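Local coordinates for protein cGAS/DncV-like nucleotidyltransferase in E. coli homolog (Elizabethkingia meningoseptica ATCC 13253 = NBRC 12535, PDB 6E0O) that probably synthesises cyclic dinucleotides such as 3',3'-c-di-AMP from nucleoside triphosphates with magnesium, as the second-messenger synthase of a CBASS antiphage defence system, at residues I168-Q173 against E259-F264; V65-D70 against C140-R145; R51-V56 against M192-K197. One frame throughout, in Å; residues are numbered along the deposited sequence.

Contact 1 of 3, residues I168-Q173 against E259-F264; sequences ISFPEQ and EVNRLF. With nucleotides of chain B.
F170, the N-cap residue of helix 171-184, packs against L263 and F264 of a loop that carries an Asx turn at N261 and lies between helix 236-252 and helix 275-289. Apolar contact dominates. The CD1 methyl of L263 sits over one face of the F170 ring, 3.9 Å from CD2 of F170. Toward its outer end the same ring meets F264, with CE1 of F170 only 3.4 Å from CE2 of F264. These two phenyl planes are near parallel, 28° apart, yet the rings are slid so far that they barely overlap and their centroids stand 5.4 Å apart. Flat or branched apolar side chains suit this largely buried seam, where L143 and A154 of the sheet also touch F170. Beside this, CB of Q173 meets CB of N261 at 3.8 Å. The Q173 chain then bends at chi2 (91°), so that its amide end crosses the L263 side chain at about a right angle, near the CD1 methyl, while NE2 donates to the backbone oxygen of E155.

The polar work is done inside the loop. A type I turn spans E259 to R262, and the amide of N261 fastens it from two ends: OD1 accepts from the backbone N of L263 at 2.8 Å, the Asx bond, and ND2 gives to OE1 of E259, also 2.8 Å, on the anti lone pair of that oxygen. With a donor and an acceptor both in use, the amide cannot flip without loss, which is why asparagine fits here.

The strand end also meets the bound nucleotide: I168 O accepts from N6 of adenosine A2 of chain B at 3.3 Å, a rather long bond. Between the segments themselves the polar link is a water, which accepts from F170 N at 3.1 Å and from N261 ND2.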
loop_
_atom_site.group_PDB
_atom_site.type_symbol
_atom_site.label_atom_id
_atom_site.label_comp_id
_atom_site.label_asym_id
_atom_site.label_seq_id
_atom_site.Cartn_x
_atom_site.Cartn_y
_atom_site.Cartn_z
ATOM N N ILE A 168 -1.196 12.802 -2.322
ATOM C CA ILE A 168 -1.919 12.837 -1.060
ATOM C C ILE A 168 -2.306 11.414 -0.689
ATOM O O ILE A 168 -2.477 10.543 -1.548
ATOM C CB ILE A 168 -3.155 13.768 -1.091
ATOM C CG1 ILE A 168 -4.216 13.233 -2.041
ATOM C CG2 ILE A 168 -2.740 15.189 -1.479
ATOM C CD1 ILE A 168 -5.519 14.008 -1.978
ATOM N N SER A 169 -2.452 11.181 0.607
ATOM C CA SER A 169 -2.764 9.850 1.093
ATOM C C SER A 169 -3.455 9.991 2.440
ATOM O O SER A 169 -3.262 10.974 3.155
ATOM C CB SER A 169 -1.486 8.995 1.209
ATOM O OG SER A 169 -1.800 7.633 1.406
ATOM N N PHE A 170 -4.232 8.970 2.785
ATOM C CA PHE A 170 -4.927 8.870 4.068
ATOM C C PHE A 170 -4.590 7.512 4.663
ATOM O O PHE A 170 -5.455 6.636 4.790
ATOM C CB PHE A 170 -6.432 9.103 3.898
ATOM C CG PHE A 170 -6.736 10.474 3.381
ATOM C CD1 PHE A 170 -6.772 10.715 2.024
ATOM C CD2 PHE A 170 -6.899 11.535 4.247
ATOM C CE1 PHE A 170 -7.005 11.985 1.535
ATOM C CE2 PHE A 170 -7.130 12.815 3.768
ATOM C CZ PHE A 170 -7.175 13.040 2.412
ATOM N N PRO A 171 -3.319 7.306 5.033
ATOM C CA PRO A 171 -2.885 5.968 5.463
ATOM C C PRO A 171 -3.563 5.480 6.718
ATOM O O PRO A 171 -3.711 4.266 6.883
ATOM C CB PRO A 171 -1.370 6.124 5.662
ATOM C CG PRO A 171 -1.156 7.626 5.867
ATOM C CD PRO A 171 -2.191 8.263 4.962
ATOM N N GLU A 172 -3.937 6.372 7.636
ATOM C CA GLU A 172 -4.564 5.915 8.869
ATOM C C GLU A 172 -5.949 5.348 8.590
ATOM O O GLU A 172 -6.307 4.280 9.093
ATOM C CB GLU A 172 -4.629 7.064 9.880
ATOM C CG GLU A 172 -3.269 7.608 10.270
ATOM C CD GLU A 172 -2.371 6.554 10.883
ATOM O OE1 GLU A 172 -2.879 5.726 11.659
ATOM O OE2 GLU A 172 -1.155 6.547 10.601
ATOM N N GLN A 173 -6.748 6.067 7.806
ATOM C CA GLN A 173 -8.083 5.599 7.470
ATOM C C GLN A 173 -8.030 4.347 6.599
ATOM O O GLN A 173 -8.863 3.443 6.743
ATOM C CB GLN A 173 -8.835 6.729 6.773
ATOM C CG GLN A 173 -9.034 7.986 7.637
ATOM C CD GLN A 173 -7.932 9.052 7.538
ATOM O OE1 GLN A 173 -6.777 8.765 7.230
ATOM N NE2 GLN A 173 -8.303 10.294 7.814
ATOM N N GLU A 259 -11.996 4.206 -2.393
ATOM C CA GLU A 259 -10.732 3.802 -1.799
ATOM C C GLU A 259 -11.026 3.125 -0.468
ATOM O O GLU A 259 -12.116 3.257 0.084
ATOM C CB GLU A 259 -9.816 5.017 -1.633
ATOM C CG GLU A 259 -9.407 5.603 -2.990
ATOM C CD GLU A 259 -8.398 6.727 -2.929
ATOM O OE1 GLU A 259 -8.161 7.273 -1.839
ATOM O OE2 GLU A 259 -7.832 7.074 -3.987
ATOM N N VAL A 260 -10.049 2.371 0.037
ATOM C CA VAL A 260 -10.208 1.734 1.342
ATOM C C VAL A 260 -10.528 2.776 2.400
ATOM O O VAL A 260 -11.290 2.509 3.333
ATOM C CB VAL A 260 -8.957 0.915 1.716
ATOM C CG1 VAL A 260 -9.142 0.294 3.088
ATOM C CG2 VAL A 260 -8.674 -0.162 0.681
ATOM N N ASN A 261 -9.963 3.982 2.269
ATOM C CA ASN A 261 -10.200 5.042 3.245
ATOM C C ASN A 261 -11.650 5.513 3.275
ATOM O O ASN A 261 -12.024 6.222 4.211
ATOM C CB ASN A 261 -9.247 6.220 3.006
ATOM C CG ASN A 261 -9.387 6.833 1.627
ATOM O OD1 ASN A 261 -10.487 7.075 1.145
ATOM N ND2 ASN A 261 -8.259 7.087 0.987
ATOM N N ARG A 262 -12.460 5.161 2.279
ATOM C CA ARG A 262 -13.877 5.518 2.199
ATOM C C ARG A 262 -14.115 7.020 2.134
ATOM O O ARG A 262 -15.256 7.477 2.315
ATOM C CB ARG A 262 -14.714 4.897 3.325
ATOM C CG ARG A 262 -15.000 3.432 3.115
ATOM C CD ARG A 262 -16.055 2.916 4.075
ATOM N NE ARG A 262 -16.787 1.793 3.497
ATOM C CZ ARG A 262 -17.413 0.858 4.203
ATOM N NH1 ARG A 262 -17.399 0.897 5.529
ATOM N NH2 ARG A 262 -18.049 -0.124 3.579
ATOM N N LEU A 263 -13.072 7.799 1.878
ATOM C CA LEU A 263 -13.187 9.243 1.804
ATOM C C LEU A 263 -13.243 9.750 0.377
ATOM O O LEU A 263 -13.758 10.848 0.148
ATOM C CB LEU A 263 -11.987 9.896 2.494
ATOM C CG LEU A 263 -11.922 9.687 4.005
ATOM C CD1 LEU A 263 -10.536 10.017 4.511
ATOM C CD2 LEU A 263 -12.970 10.540 4.692
ATOM N N PHE A 264 -12.715 8.983 -0.575
ATOM C CA PHE A 264 -12.605 9.393 -1.964
ATOM C C PHE A 264 -12.871 8.192 -2.851
ATOM O O PHE A 264 -12.757 7.041 -2.424
ATOM C CB PHE A 264 -11.246 10.035 -2.213
ATOM C CG PHE A 264 -11.054 11.278 -1.408
ATOM C CD1 PHE A 264 -11.605 12.472 -1.831
ATOM C CD2 PHE A 264 -10.385 11.244 -0.201
ATOM C CE1 PHE A 264 -11.466 13.618 -1.088
ATOM C CE2 PHE A 264 -10.241 12.393 0.553
ATOM C CZ PHE A 264 -10.786 13.579 0.111
ATOM P P A B 2 5.218 4.053 -6.279
ATOM O OP1 A B 2 4.628 5.381 -6.592
ATOM O OP2 A B 2 6.305 3.518 -7.145
ATOM O "O5'" A B 2 5.775 4.111 -4.786
ATOM C "C5'" A B 2 7.028 4.722 -4.487
ATOM C "C4'" A B 2 7.099 5.169 -3.047
ATOM O "O4'" A B 2 6.194 6.289 -2.863
ATOM C "C3'" A B 2 6.694 4.114 -2.021
ATOM O "O3'" A B 2 7.472 4.255 -0.834
ATOM C "C2'" A B 2 5.236 4.454 -1.736
ATOM O "O2'" A B 2 4.775 4.055 -0.460
ATOM C "C1'" A B 2 5.223 5.973 -1.884
ATOM N N9 A B 2 3.935 6.485 -2.351
ATOM C C8 A B 2 3.421 6.397 -3.624
ATOM N N7 A B 2 2.237 6.937 -3.758
ATOM C C5 A B 2 1.941 7.402 -2.484
ATOM C C6 A B 2 0.821 8.069 -1.952
ATOM N N6 A B 2 -0.263 8.413 -2.650
ATOM N N1 A B 2 0.874 8.390 -0.651
ATOM C C2 A B 2 1.939 8.060 0.078
ATOM N N3 A B 2 3.052 7.434 -0.304
ATOM C C4 A B 2 2.984 7.131 -1.609
HETATM O O HOH W 1 -5.298 6.534 1.197
#

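Contact 2 of 3, residues V65-D70 against C140-R145; sequences VMRYDD and CFVLKR
C140 joins its strand to M66 and Y68 through both of its backbone polar groups. Its N donates to M66 O at 3.0 Å, somewhat bent, and its O accepts from Y68 N at 2.8 Å along a straighter line. Between these bonds R67 pairs with C140 as a parallel bridge, and the CA-H of R67 leans on C140 O as well, giving that oxygen a second, softer partner. Farther along, the strands splay at 65°, and Y68 O and V142 N end 4.2 Å apart, too far for a direct bond. A water fills the gap, donating to Y68 O at 2.7 Å and accepting from V142 N at 2.9 Å, so both backbone groups remain satisfied.

The charge of R67 is met within its own segment, by D69 just past the strand end. R67 bends at chi3 (66°), which turns its NE back to OD2 of D69, 2.8 Å away and in the guanidinium plane; OD2 is also hydrogen-bonded to OG1 of T43. A short acid two residues on is well suited to holding the arginine. The hydroxyl of Y68 is hydrogen-bonded to NH1 of R41, just ahead of strand 42-47.

Around these bonds apolar atoms close the seam. SG of C140, placed between backbone N and carbonyl carbon (chi1 61°), presses on CG1 of V65 at 3.4 Å; a small, weakly polar thiol can sit this close to a valine methyl, a tight fit. The CG2 methyl of V142 touches R67 CD and D69 CB, while the F141 ring presents its edge to Y68 O, and the two side chains lie side by side, pointing the same way.

This is the parallel pairing of strands 62-68 and 135-147 in a nucleotidyltransferase-type sheet; the N-terminal ends of these strands carry D63 and D136 and, just ahead of the first, D61, the probable magnesium-binding aspartates.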
loop_
_atom_site.group_PDB
_atom_site.type_symbol
_atom_site.label_atom_id
_atom_site.label_comp_id
_atom_site.label_asym_id
_atom_site.label_seq_id
_atom_site.Cartn_x
_atom_site.Cartn_y
_atom_site.Cartn_z
ATOM N N VAL A 65 7.119 6.672 6.724
ATOM C CA VAL A 65 6.650 8.034 6.511
ATOM C C VAL A 65 7.274 8.940 7.563
ATOM O O VAL A 65 7.284 8.612 8.755
ATOM C CB VAL A 65 5.117 8.101 6.576
ATOM C CG1 VAL A 65 4.662 9.523 6.288
ATOM C CG2 VAL A 65 4.471 7.120 5.610
ATOM N N MET A 66 7.805 10.077 7.122
ATOM C CA MET A 66 8.332 11.093 8.030
ATOM C C MET A 66 7.512 12.359 7.820
ATOM O O MET A 66 7.756 13.116 6.876
ATOM C CB MET A 66 9.811 11.357 7.802
ATOM C CG MET A 66 10.398 12.244 8.886
ATOM S SD MET A 66 11.951 13.042 8.493
ATOM C CE MET A 66 11.364 14.374 7.462
ATOM N N ARG A 67 6.544 12.588 8.699
ATOM C CA ARG A 67 5.614 13.703 8.573
ATOM C C ARG A 67 6.148 14.887 9.374
ATOM O O ARG A 67 6.164 14.860 10.611
ATOM C CB ARG A 67 4.239 13.282 9.085
ATOM C CG ARG A 67 3.150 14.327 8.882
ATOM C CD ARG A 67 1.835 13.885 9.509
ATOM N NE ARG A 67 1.930 13.794 10.965
ATOM C CZ ARG A 67 1.035 13.185 11.727
ATOM N NH1 ARG A 67 -0.022 12.614 11.167
ATOM N NH2 ARG A 67 1.204 13.129 13.037
ATOM N N TYR A 68 6.604 15.920 8.671
ATOM C CA TYR A 68 7.072 17.135 9.316
ATOM C C TYR A 68 5.826 17.910 9.706
ATOM O O TYR A 68 5.059 18.344 8.841
ATOM C CB TYR A 68 7.967 17.944 8.382
ATOM C CG TYR A 68 8.627 19.072 9.132
ATOM C CD1 TYR A 68 7.962 20.268 9.350
ATOM C CD2 TYR A 68 9.896 18.920 9.668
ATOM C CE1 TYR A 68 8.555 21.294 10.057
ATOM C CE2 TYR A 68 10.494 19.931 10.380
ATOM C CZ TYR A 68 9.821 21.116 10.573
ATOM O OH TYR A 68 10.441 22.117 11.282
ATOM N N ASP A 69 5.603 18.069 11.003
ATOM C CA ASP A 69 4.282 18.493 11.451
ATOM C C ASP A 69 4.341 19.391 12.675
ATOM O O ASP A 69 3.341 19.508 13.392
ATOM C CB ASP A 69 3.408 17.275 11.709
ATOM C CG ASP A 69 4.025 16.319 12.702
ATOM O OD1 ASP A 69 4.964 16.728 13.420
ATOM O OD2 ASP A 69 3.572 15.164 12.768
ATOM N N ASP A 70 5.475 20.051 12.899
ATOM C CA ASP A 70 5.650 20.916 14.055
ATOM C C ASP A 70 4.540 21.949 14.176
ATOM O O ASP A 70 4.126 22.276 15.291
ATOM C CB ASP A 70 7.019 21.596 13.941
ATOM C CG ASP A 70 7.384 22.408 15.154
ATOM O OD1 ASP A 70 7.337 21.869 16.278
ATOM O OD2 ASP A 70 7.746 23.589 14.973
ATOM N N CYS A 140 6.912 14.266 4.217
ATOM C CA CYS A 140 5.603 14.803 3.868
ATOM C C CYS A 140 5.165 15.797 4.930
ATOM O O CYS A 140 5.821 15.971 5.958
ATOM C CB CYS A 140 4.562 13.690 3.721
ATOM S SG CYS A 140 4.313 12.731 5.237
ATOM N N PHE A 141 4.043 16.455 4.650
ATOM C CA PHE A 141 3.386 17.377 5.556
ATOM C C PHE A 141 1.978 16.878 5.875
ATOM O O PHE A 141 1.437 15.996 5.202
ATOM C CB PHE A 141 3.258 18.762 4.908
ATOM C CG PHE A 141 4.565 19.482 4.661
ATOM C CD1 PHE A 141 5.480 19.685 5.679
ATOM C CD2 PHE A 141 4.848 19.998 3.411
ATOM C CE1 PHE A 141 6.657 20.381 5.445
ATOM C CE2 PHE A 141 6.027 20.691 3.179
ATOM C CZ PHE A 141 6.929 20.870 4.193
ATOM N N VAL A 142 1.384 17.466 6.917
ATOM C CA VAL A 142 -0.029 17.259 7.200
ATOM C C VAL A 142 -0.885 17.813 6.074
ATOM O O VAL A 142 -0.614 18.889 5.525
ATOM C CB VAL A 142 -0.396 17.944 8.527
ATOM C CG1 VAL A 142 -1.905 17.934 8.760
ATOM C CG2 VAL A 142 0.320 17.293 9.685
ATOM N N LEU A 143 -1.935 17.074 5.740
ATOM C CA LEU A 143 -2.927 17.473 4.756
ATOM C C LEU A 143 -4.310 17.438 5.383
ATOM O O LEU A 143 -4.658 16.475 6.071
ATOM C CB LEU A 143 -2.932 16.495 3.584
ATOM C CG LEU A 143 -4.093 16.642 2.600
ATOM C CD1 LEU A 143 -3.896 17.890 1.764
ATOM C CD2 LEU A 143 -4.238 15.407 1.732
ATOM N N LYS A 144 -5.116 18.458 5.100
ATOM C CA LYS A 144 -6.528 18.448 5.457
ATOM C C LYS A 144 -7.343 18.708 4.204
ATOM O O LYS A 144 -7.070 19.670 3.481
ATOM C CB LYS A 144 -6.831 19.478 6.539
ATOM C CG LYS A 144 -6.082 19.134 7.806
ATOM C CD LYS A 144 -6.394 20.038 8.959
ATOM C CE LYS A 144 -5.729 19.479 10.200
ATOM N NZ LYS A 144 -5.960 20.327 11.388
ATOM N N ARG A 145 -8.321 17.838 3.943
ATOM C CA ARG A 145 -9.161 17.964 2.762
ATOM C C ARG A 145 -10.583 17.548 3.096
ATOM O O ARG A 145 -10.809 16.599 3.853
ATOM C CB ARG A 145 -8.688 17.069 1.615
ATOM C CG ARG A 145 -7.454 17.572 0.902
ATOM C CD ARG A 145 -7.670 18.952 0.311
ATOM N NE ARG A 145 -6.409 19.541 -0.134
ATOM C CZ ARG A 145 -5.741 19.150 -1.215
ATOM N NH1 ARG A 145 -6.210 18.160 -1.968
ATOM N NH2 ARG A 145 -4.602 19.743 -1.545
HETATM O O HOH W 2 2.725 19.598 8.322
#

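Contact 3 of 3, residues R51-V56 against M192-K197; sequences RNNTNV and MVRILK
R194 and K197 reach from one side of helix 188-205 to two successive carbonyls, N53 O and T54 O, just after helix 48-52. This is the tight part. R194 grips N53 O side-on, NE and NH2 each 2.9 Å from that one oxygen, which lies in the guanidinium plane. Its chain runs extended from CG to NE, the length needed to span the gap, and NH1 goes on to the backbone oxygen of S12. K197 bends at chi3 (67°) and sets NZ 2.8 Å from T54 O, above the carbonyl plane; the bond from NZ to T54 OG1 is weak. Long basic side chains suit this place because they can reach from the helix to backbone carbonyls of the loop.

V56 adds close apolar contact, its CG1 3.6 Å from CB of R194. Elsewhere the fit is looser: the CG2 of T54 stands 4.2 Å from CG1 of V193, and the partly exposed N53 leaves its amide on the more open side, ND2 3.6 Å from R194 NH2.

K197, a probable GTP-binding residue, also bonds S216 OG of helix 216-224. That helix borders V193 and L196, while helix 236-252 takes M192 and I195 on another side of helix 188-205.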
loop_
_atom_site.group_PDB
_atom_site.type_symbol
_atom_site.label_atom_id
_atom_site.label_comp_id
_atom_site.label_asym_id
_atom_site.label_seq_id
_atom_site.Cartn_x
_atom_site.Cartn_y
_atom_site.Cartn_z
ATOM N N ARG A 51 2.565 -1.878 7.016
ATOM C CA ARG A 51 1.529 -1.321 7.879
ATOM C C ARG A 51 0.235 -2.124 7.774
ATOM O O ARG A 51 -0.407 -2.433 8.784
ATOM C CB ARG A 51 1.266 0.137 7.501
ATOM C CG ARG A 51 0.172 0.799 8.326
ATOM C CD ARG A 51 0.616 1.066 9.739
ATOM N NE ARG A 51 -0.472 1.555 10.583
ATOM C CZ ARG A 51 -0.870 2.823 10.650
ATOM N NH1 ARG A 51 -0.288 3.758 9.908
ATOM N NH2 ARG A 51 -1.870 3.158 11.447
ATOM N N ASN A 52 -0.169 -2.451 6.558
ATOM C CA ASN A 52 -1.438 -3.119 6.317
ATOM C C ASN A 52 -1.323 -4.635 6.335
ATOM O O ASN A 52 -2.343 -5.322 6.189
ATOM C CB ASN A 52 -2.007 -2.642 4.984
ATOM C CG ASN A 52 -2.119 -1.135 4.920
ATOM O OD1 ASN A 52 -2.603 -0.507 5.853
ATOM N ND2 ASN A 52 -1.667 -0.551 3.819
ATOM N N ASN A 53 -0.115 -5.157 6.522
ATOM C CA ASN A 53 0.152 -6.591 6.603
ATOM C C ASN A 53 -0.246 -7.333 5.328
ATOM O O ASN A 53 -0.896 -8.378 5.371
ATOM C CB ASN A 53 -0.489 -7.228 7.834
ATOM C CG ASN A 53 0.190 -8.522 8.224
ATOM O OD1 ASN A 53 1.393 -8.700 8.001
ATOM N ND2 ASN A 53 -0.569 -9.436 8.809
ATOM N N THR A 54 0.190 -6.809 4.186
ATOM C CA THR A 54 -0.121 -7.403 2.892
ATOM C C THR A 54 1.127 -7.800 2.103
ATOM O O THR A 54 1.053 -7.929 0.883
ATOM C CB THR A 54 -0.984 -6.440 2.080
ATOM O OG1 THR A 54 -0.273 -5.206 1.932
ATOM C CG2 THR A 54 -2.316 -6.189 2.763
ATOM N N ASN A 55 2.253 -8.047 2.766
ATOM C CA ASN A 55 3.470 -8.435 2.060
ATOM C C ASN A 55 3.407 -9.888 1.612
ATOM O O ASN A 55 3.017 -10.766 2.382
ATOM C CB ASN A 55 4.669 -8.341 2.999
ATOM C CG ASN A 55 5.239 -6.969 3.088
ATOM O OD1 ASN A 55 5.497 -6.319 2.076
ATOM N ND2 ASN A 55 5.443 -6.506 4.311
ATOM N N VAL A 56 3.846 -10.150 0.381
ATOM C CA VAL A 56 3.846 -11.517 -0.135
ATOM C C VAL A 56 5.203 -11.900 -0.709
ATOM O O VAL A 56 5.341 -12.933 -1.373
ATOM C CB VAL A 56 2.730 -11.733 -1.174
ATOM C CG1 VAL A 56 1.378 -11.410 -0.569
ATOM C CG2 VAL A 56 2.971 -10.882 -2.417
ATOM N N MET A 192 -7.292 -12.596 0.571
ATOM C CA MET A 192 -7.576 -12.494 -0.855
ATOM C C MET A 192 -6.709 -11.429 -1.525
ATOM O O MET A 192 -6.230 -11.634 -2.645
ATOM C CB MET A 192 -9.060 -12.197 -1.060
ATOM C CG MET A 192 -9.959 -13.362 -0.665
ATOM S SD MET A 192 -9.684 -14.844 -1.669
ATOM C CE MET A 192 -9.514 -16.112 -0.419
ATOM N N VAL A 193 -6.476 -10.297 -0.849
ATOM C CA VAL A 193 -5.536 -9.306 -1.371
ATOM C C VAL A 193 -4.178 -9.951 -1.594
ATOM O O VAL A 193 -3.543 -9.772 -2.643
ATOM C CB VAL A 193 -5.430 -8.104 -0.418
ATOM C CG1 VAL A 193 -4.230 -7.223 -0.786
ATOM C CG2 VAL A 193 -6.707 -7.289 -0.419
ATOM N N ARG A 194 -3.694 -10.697 -0.596
ATOM C CA ARG A 194 -2.383 -11.321 -0.722
ATOM C C ARG A 194 -2.346 -12.306 -1.885
ATOM O O ARG A 194 -1.374 -12.336 -2.646
ATOM C CB ARG A 194 -1.976 -11.972 0.594
ATOM C CG ARG A 194 -1.754 -10.951 1.693
ATOM C CD ARG A 194 -1.259 -11.643 2.974
ATOM N NE ARG A 194 -1.612 -10.881 4.163
ATOM C CZ ARG A 194 -2.426 -11.299 5.129
ATOM N NH1 ARG A 194 -2.986 -12.505 5.088
ATOM N NH2 ARG A 194 -2.674 -10.506 6.156
ATOM N N ILE A 195 -3.385 -13.131 -2.041
ATOM C CA ILE A 195 -3.406 -14.063 -3.169
ATOM C C ILE A 195 -3.301 -13.305 -4.486
ATOM O O ILE A 195 -2.543 -13.681 -5.383
ATOM C CB ILE A 195 -4.666 -14.945 -3.136
ATOM C CG1 ILE A 195 -4.607 -15.944 -1.990
ATOM C CG2 ILE A 195 -4.832 -15.668 -4.473
ATOM C CD1 ILE A 195 -5.945 -16.599 -1.692
ATOM N N LEU A 196 -4.087 -12.243 -4.633
ATOM C CA LEU A 196 -4.072 -11.491 -5.880
ATOM C C LEU A 196 -2.747 -10.768 -6.098
ATOM O O LEU A 196 -2.330 -10.603 -7.245
ATOM C CB LEU A 196 -5.267 -10.539 -5.939
ATOM C CG LEU A 196 -6.612 -11.262 -6.095
ATOM C CD1 LEU A 196 -7.752 -10.257 -5.965
ATOM C CD2 LEU A 196 -6.738 -11.994 -7.410
ATOM N N LYS A 197 -2.075 -10.336 -5.025
ATOM C CA LYS A 197 -0.728 -9.787 -5.175
ATOM C C LYS A 197 0.251 -10.855 -5.654
ATOM O O LYS A 197 1.120 -10.582 -6.492
ATOM C CB LYS A 197 -0.261 -9.147 -3.864
ATOM C CG LYS A 197 -0.985 -7.839 -3.530
ATOM C CD LYS A 197 -0.522 -7.225 -2.216
ATOM C CE LYS A 197 0.907 -6.735 -2.273
ATOM N NZ LYS A 197 1.242 -5.915 -1.070
#

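All three contacts are largely buried, but each is built differently. Contact 2 lies within the sheet and is bonded mainly through backbone groups. Contact 1 sits where that sheet gives way to helix 171-184 and relies on aromatic and aliphatic side chains; it adjoins contact 2, since L143 CD2 packs on both I168 and F170. Contact 3, nearest the centre of the chain, ties a loop to a helix with basic side chains and backbone carbonyls. It meets contact 1 through the salt bridge of E172 OE1 with R51 NH2 and does not touch contact 2, although strand 62-68 is the next regular element after helix 48-52.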